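Local structure of putative silent information regulator 2,Putative silent information regulator 2 (Leishmania infantum, 5OL0) at residues L95-P99 / G100-P104; T125-D129 / G130-A134. The protein catalyses the NAD-dependent deacetylation of acetylated lysines in proteins and probably acts as a regulator of gene expression through chromatin. All blocks are in the same frame, centred on the assembly; numbering follows the deposited sequence.

Interaction 1. Residues L95-P99 / G100-P104; sequences LNLWP and GHFQP
Asn96 and Phe102 meet across a tight reversal of the chain, a type II beta turn from Trp98 to His101 in the loop between helices 85-95 and 106-116 of the sirtuin domain. Asn96 is the first residue to leave the helix. It has positive phi (62°), and its carbonyl oxygen lies beside the second half of the loop. There Asn96 O makes a close contact with Phe102 CE2 at 3.3 Å, approaching the ring obliquely. The preceding carbonyl comes in differently: Leu95 O sits at the ring edge, near its plane, 3.4 Å from Phe102 CE2. This edge approach is consistent with a weak C-H to oxygen attraction. Phe102 CG lies anti to its own carbonyl carbon (chi1 -65°), which swings the ring back over the first half of the loop. Leu97 crosses it at a slant and offers the methyl CD2 to the same corner. One face of the Phe102 ring receives His101 CD2, placed over the ring centre. The His101 ring also reaches back to Asn96, with His101 CD2 and Asn96 CB 3.8 Å apart.

Gly100 fills the third position of the turn with phi 110°, a backbone shape that glycine takes easily because it has no CB to press on Pro99 O. Beyond the loop's own residues, Trp98 meets the rings of Tyr167 and Phe149 edge-to-face, while Phe102 rests on Ile50 and Pro51. No direct hydrogen bond joins the two halves; a water does so instead. It donates to Asn96 O and, at 2.6 Å, to Trp98 O, so both of its protons are used. The third bond runs the other way: Phe102 N donates to this water over 3.0 Å.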
loop_
_atom_site.group_PDB
_atom_site.type_symbol
_atom_site.label_atom_id
_atom_site.label_comp_id
_atom_site.label_asym_id
_atom_site.label_seq_id
_atom_site.Cartn_x
_atom_site.Cartn_y
_atom_site.Cartn_z
ATOM N N LEU A 95 8.522 -0.225 14.805
ATOM C CA LEU A 95 7.434 -0.553 13.894
ATOM C C LEU A 95 7.217 -2.026 13.700
ATOM O O LEU A 95 6.127 -2.398 13.328
ATOM C CB LEU A 95 7.657 0.090 12.558
ATOM C CG LEU A 95 7.397 1.599 12.530
ATOM C CD1 LEU A 95 8.149 2.172 11.349
ATOM C CD2 LEU A 95 5.923 1.926 12.411
ATOM N N ASN A 96 8.264 -2.845 13.893
ATOM C CA ASN A 96 8.154 -4.311 13.826
ATOM C C ASN A 96 7.725 -4.822 12.454
ATOM O O ASN A 96 6.947 -5.736 12.357
ATOM C CB ASN A 96 7.194 -4.822 14.942
ATOM C CG ASN A 96 7.940 -5.200 16.181
ATOM O OD1 ASN A 96 9.019 -5.787 16.099
ATOM N ND2 ASN A 96 7.382 -4.855 17.343
ATOM N N LEU A 97 8.216 -4.179 11.396
ATOM C CA LEU A 97 7.771 -4.479 10.042
ATOM C C LEU A 97 8.528 -5.626 9.392
ATOM O O LEU A 97 8.300 -5.909 8.228
ATOM C CB LEU A 97 7.889 -3.222 9.157
ATOM C CG LEU A 97 6.891 -2.154 9.623
ATOM C CD1 LEU A 97 7.090 -0.846 8.869
ATOM C CD2 LEU A 97 5.480 -2.614 9.478
ATOM N N TRP A 98 9.433 -6.259 10.142
ATOM C CA TRP A 98 10.234 -7.395 9.653
ATOM C C TRP A 98 9.246 -8.470 9.304
ATOM O O TRP A 98 8.313 -8.686 10.078
ATOM C CB TRP A 98 11.180 -7.935 10.771
ATOM C CG TRP A 98 11.900 -6.841 11.445
ATOM C CD1 TRP A 98 11.608 -6.326 12.676
ATOM C CD2 TRP A 98 12.954 -6.013 10.900
ATOM N NE1 TRP A 98 12.454 -5.324 12.965
ATOM C CE2 TRP A 98 13.250 -5.050 11.882
ATOM C CE3 TRP A 98 13.681 -6.018 9.701
ATOM C CZ2 TRP A 98 14.277 -4.093 11.731
ATOM C CZ3 TRP A 98 14.701 -5.070 9.528
ATOM C CH2 TRP A 98 14.981 -4.109 10.543
ATOM N N PRO A 99 9.408 -9.133 8.136
ATOM C CA PRO A 99 8.391 -10.149 7.776
ATOM C C PRO A 99 8.292 -11.276 8.793
ATOM O O PRO A 99 9.309 -11.730 9.346
ATOM C CB PRO A 99 8.882 -10.704 6.410
ATOM C CG PRO A 99 10.295 -10.253 6.278
ATOM C CD PRO A 99 10.375 -8.948 7.030
ATOM N N GLY A 100 7.061 -11.662 9.066
ATOM C CA GLY A 100 6.762 -12.773 9.908
ATOM C C GLY A 100 6.156 -12.341 11.228
ATOM O O GLY A 100 5.765 -13.227 12.009
ATOM N N HIS A 101 6.129 -11.042 11.530
ATOM C CA HIS A 101 5.376 -10.569 12.742
ATOM C C HIS A 101 3.876 -10.277 12.494
ATOM O O HIS A 101 2.993 -10.984 12.969
ATOM C CB HIS A 101 6.053 -9.351 13.372
ATOM C CG HIS A 101 5.312 -8.794 14.537
ATOM N ND1 HIS A 101 5.156 -9.482 15.723
ATOM C CD2 HIS A 101 4.633 -7.629 14.689
ATOM C CE1 HIS A 101 4.445 -8.748 16.570
ATOM N NE2 HIS A 101 4.105 -7.628 15.958
ATOM N N PHE A 102 3.574 -9.241 11.739
ATOM C CA PHE A 102 2.186 -8.972 11.446
ATOM C C PHE A 102 1.627 -10.030 10.467
ATOM O O PHE A 102 2.352 -10.676 9.682
ATOM C CB PHE A 102 2.037 -7.544 10.870
ATOM C CG PHE A 102 2.393 -6.470 11.836
ATOM C CD1 PHE A 102 1.663 -6.317 12.995
ATOM C CD2 PHE A 102 3.450 -5.656 11.618
ATOM C CE1 PHE A 102 1.952 -5.332 13.878
ATOM C CE2 PHE A 102 3.792 -4.690 12.540
ATOM C CZ PHE A 102 3.028 -4.504 13.650
ATOM N N GLN A 103 0.326 -10.190 10.516
ATOM C CA GLN A 103 -0.347 -11.122 9.630
ATOM C C GLN A 103 -1.336 -10.403 8.687
ATOM O O GLN A 103 -1.888 -9.391 9.039
ATOM C CB GLN A 103 -1.172 -12.074 10.481
ATOM C CG GLN A 103 -0.426 -12.879 11.539
ATOM C CD GLN A 103 -1.435 -13.690 12.352
ATOM O OE1 GLN A 103 -1.547 -14.885 12.159
ATOM N NE2 GLN A 103 -2.234 -13.022 13.204
ATOM N N PRO A 104 -1.633 -11.002 7.550
ATOM C CA PRO A 104 -2.546 -10.354 6.620
ATOM C C PRO A 104 -3.932 -10.184 7.141
ATOM O O PRO A 104 -4.402 -11.004 7.890
ATOM C CB PRO A 104 -2.585 -11.292 5.414
ATOM C CG PRO A 104 -1.466 -12.234 5.581
ATOM C CD PRO A 104 -1.009 -12.217 6.991
HETATM O O HOH W 1 5.920 -7.695 10.618
#

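Interaction 2. Residues T125-D129 / G130-A134; sequences TQNID and GLEKA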
loop_
_atom_site.group_PDB
_atom_site.type_symbol
_atom_site.label_atom_id
_atom_site.label_comp_id
_atom_site.label_asym_id
_atom_site.label_seq_id
_atom_site.Cartn_x
_atom_site.Cartn_y
_atom_site.Cartn_z
ATOM N N THR A 125 0.941 -1.531 -3.943
ATOM C CA THR A 125 0.817 -1.124 -2.536
ATOM C C THR A 125 1.855 -0.060 -2.215
ATOM O O THR A 125 2.971 -0.108 -2.662
ATOM C CB THR A 125 0.986 -2.332 -1.602
ATOM O OG1 THR A 125 0.844 -1.934 -0.241
ATOM C CG2 THR A 125 2.355 -3.066 -1.772
ATOM N N GLN A 126 1.463 0.936 -1.476
ATOM C CA GLN A 126 2.386 1.880 -0.927
ATOM C C GLN A 126 2.799 1.501 0.507
ATOM O O GLN A 126 3.672 2.131 1.066
ATOM C CB GLN A 126 1.801 3.291 -0.983
ATOM C CG GLN A 126 0.549 3.608 -0.237
ATOM C CD GLN A 126 0.133 5.060 -0.488
ATOM O OE1 GLN A 126 0.923 5.967 -0.388
ATOM N NE2 GLN A 126 -1.054 5.259 -0.804
ATOM N N ASN A 127 2.241 0.425 1.049
ATOM C CA ASN A 127 2.626 -0.057 2.362
ATOM C C ASN A 127 3.996 -0.763 2.275
ATOM O O ASN A 127 4.417 -1.314 1.208
ATOM C CB ASN A 127 1.562 -0.993 2.924
ATOM C CG ASN A 127 0.275 -0.294 3.265
ATOM O OD1 ASN A 127 0.236 0.952 3.443
ATOM N ND2 ASN A 127 -0.798 -1.100 3.457
ATOM N N ILE A 128 4.694 -0.759 3.411
ATOM C CA ILE A 128 6.021 -1.375 3.473
ATOM C C ILE A 128 5.994 -2.556 4.404
ATOM O O ILE A 128 7.026 -2.984 4.893
ATOM C CB ILE A 128 7.058 -0.330 3.860
ATOM C CG1 ILE A 128 6.833 0.255 5.278
ATOM C CG2 ILE A 128 7.016 0.777 2.839
ATOM C CD1 ILE A 128 7.816 1.379 5.601
ATOM N N ASP A 129 4.794 -3.105 4.626
ATOM C CA ASP A 129 4.627 -4.164 5.614
ATOM C C ASP A 129 4.723 -5.566 5.035
ATOM O O ASP A 129 4.590 -6.510 5.766
ATOM C CB ASP A 129 3.328 -3.946 6.407
ATOM C CG ASP A 129 2.053 -3.844 5.518
ATOM O OD1 ASP A 129 2.018 -4.476 4.427
ATOM O OD2 ASP A 129 1.076 -3.123 5.935
ATOM N N GLY A 130 4.845 -5.716 3.713
ATOM C CA GLY A 130 4.860 -7.037 3.089
ATOM C C GLY A 130 3.619 -7.935 3.249
ATOM O O GLY A 130 3.647 -9.136 2.916
ATOM N N LEU A 131 2.495 -7.397 3.683
ATOM C CA LEU A 131 1.340 -8.255 3.871
ATOM C C LEU A 131 0.635 -8.770 2.642
ATOM O O LEU A 131 -0.034 -9.770 2.719
ATOM C CB LEU A 131 0.334 -7.609 4.811
ATOM C CG LEU A 131 0.918 -7.319 6.164
ATOM C CD1 LEU A 131 -0.046 -6.535 7.062
ATOM C CD2 LEU A 131 1.390 -8.586 6.873
ATOM N N GLU A 132 0.730 -8.086 1.530
ATOM C CA GLU A 132 0.190 -8.606 0.289
ATOM C C GLU A 132 0.933 -9.930 -0.070
ATOM O O GLU A 132 0.310 -10.945 -0.409
ATOM C CB GLU A 132 0.332 -7.606 -0.844
ATOM C CG GLU A 132 -0.402 -6.266 -0.634
ATOM C CD GLU A 132 0.402 -5.252 0.201
ATOM O OE1 GLU A 132 1.593 -5.522 0.626
ATOM O OE2 GLU A 132 -0.179 -4.210 0.495
ATOM N N LYS A 133 2.266 -9.875 0.006
ATOM C CA LYS A 133 3.157 -11.027 -0.191
ATOM C C LYS A 133 2.850 -12.112 0.845
ATOM O O LYS A 133 2.757 -13.298 0.518
ATOM C CB LYS A 133 4.625 -10.587 -0.070
ATOM C CG LYS A 133 5.639 -11.677 -0.390
ATOM C CD LYS A 133 7.030 -11.071 -0.568
ATOM C CE LYS A 133 8.017 -12.114 -1.075
ATOM N NZ LYS A 133 8.989 -12.582 -0.045
ATOM N N ALA A 134 2.574 -11.719 2.073
ATOM C CA ALA A 134 2.246 -12.710 3.118
ATOM C C ALA A 134 0.941 -13.413 2.827
ATOM O O ALA A 134 0.781 -14.568 3.164
ATOM C CB ALA A 134 2.189 -12.029 4.496
HETATM O O HOH W 2 3.905 -4.006 1.700
#
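Thr125 and Glu132 approach from opposite directions and join the end of a strand to the first turn of a helix. The stretch carries the Thr-Gln-Asn-Ile-Asp signature of sirtuins, whose Gln126, Asn127, Ile128 and Asp129 probably bind NAD. Thr125 OG1 donates to Glu132 OE2 over a short 2.6 Å, from 50° above the carboxylate plane. The Glu132 chain is bent at chi2 (84°), which turns the carboxylate back toward the strand. Thr125 OG1 also accepts from Asn127 N at 3.0 Å, forming an ST turn. Asp129 and Leu131 cross at about a right angle. Leu131 N donates almost straight to Asp129 OD1 at 3.1 Å, again from above the carboxylate plane. The leucine CG and CD1 lie against that carboxylate, whose other oxygen, OD2, bonds to Ser45. A water accepts from Gly130 N, the N-cap residue, at 2.8 Å. Around the site, Thr125 ends strand 120-125 and bonds through its backbone to Val143 and Ala145, in and just after the neighbouring parallel strand 142-144. Glu132 packs on Val40 of strand 36-40, Leu142 of strand 142-144 and His108 of helix 106-116.

In the fold
Interactions 1 and 2 follow one another along the chain, with centres about 10 Å apart, and they pack directly together. Leu97 CD1 of the first touches Ile128 CG1 of the second at 3.8 Å. Leu131 CD2 lies 3.6 Å from Phe102 O, and Pro104 CG meets Ala134 CB. The 95-104 loop thus backs the probable NAD site of interaction 2 through Ile128. The Ile128 side chain is in turn about 4 Å from that of His146, the likely proton acceptor. Leu97 is farther off, its side chain about 10 Å from that of His146.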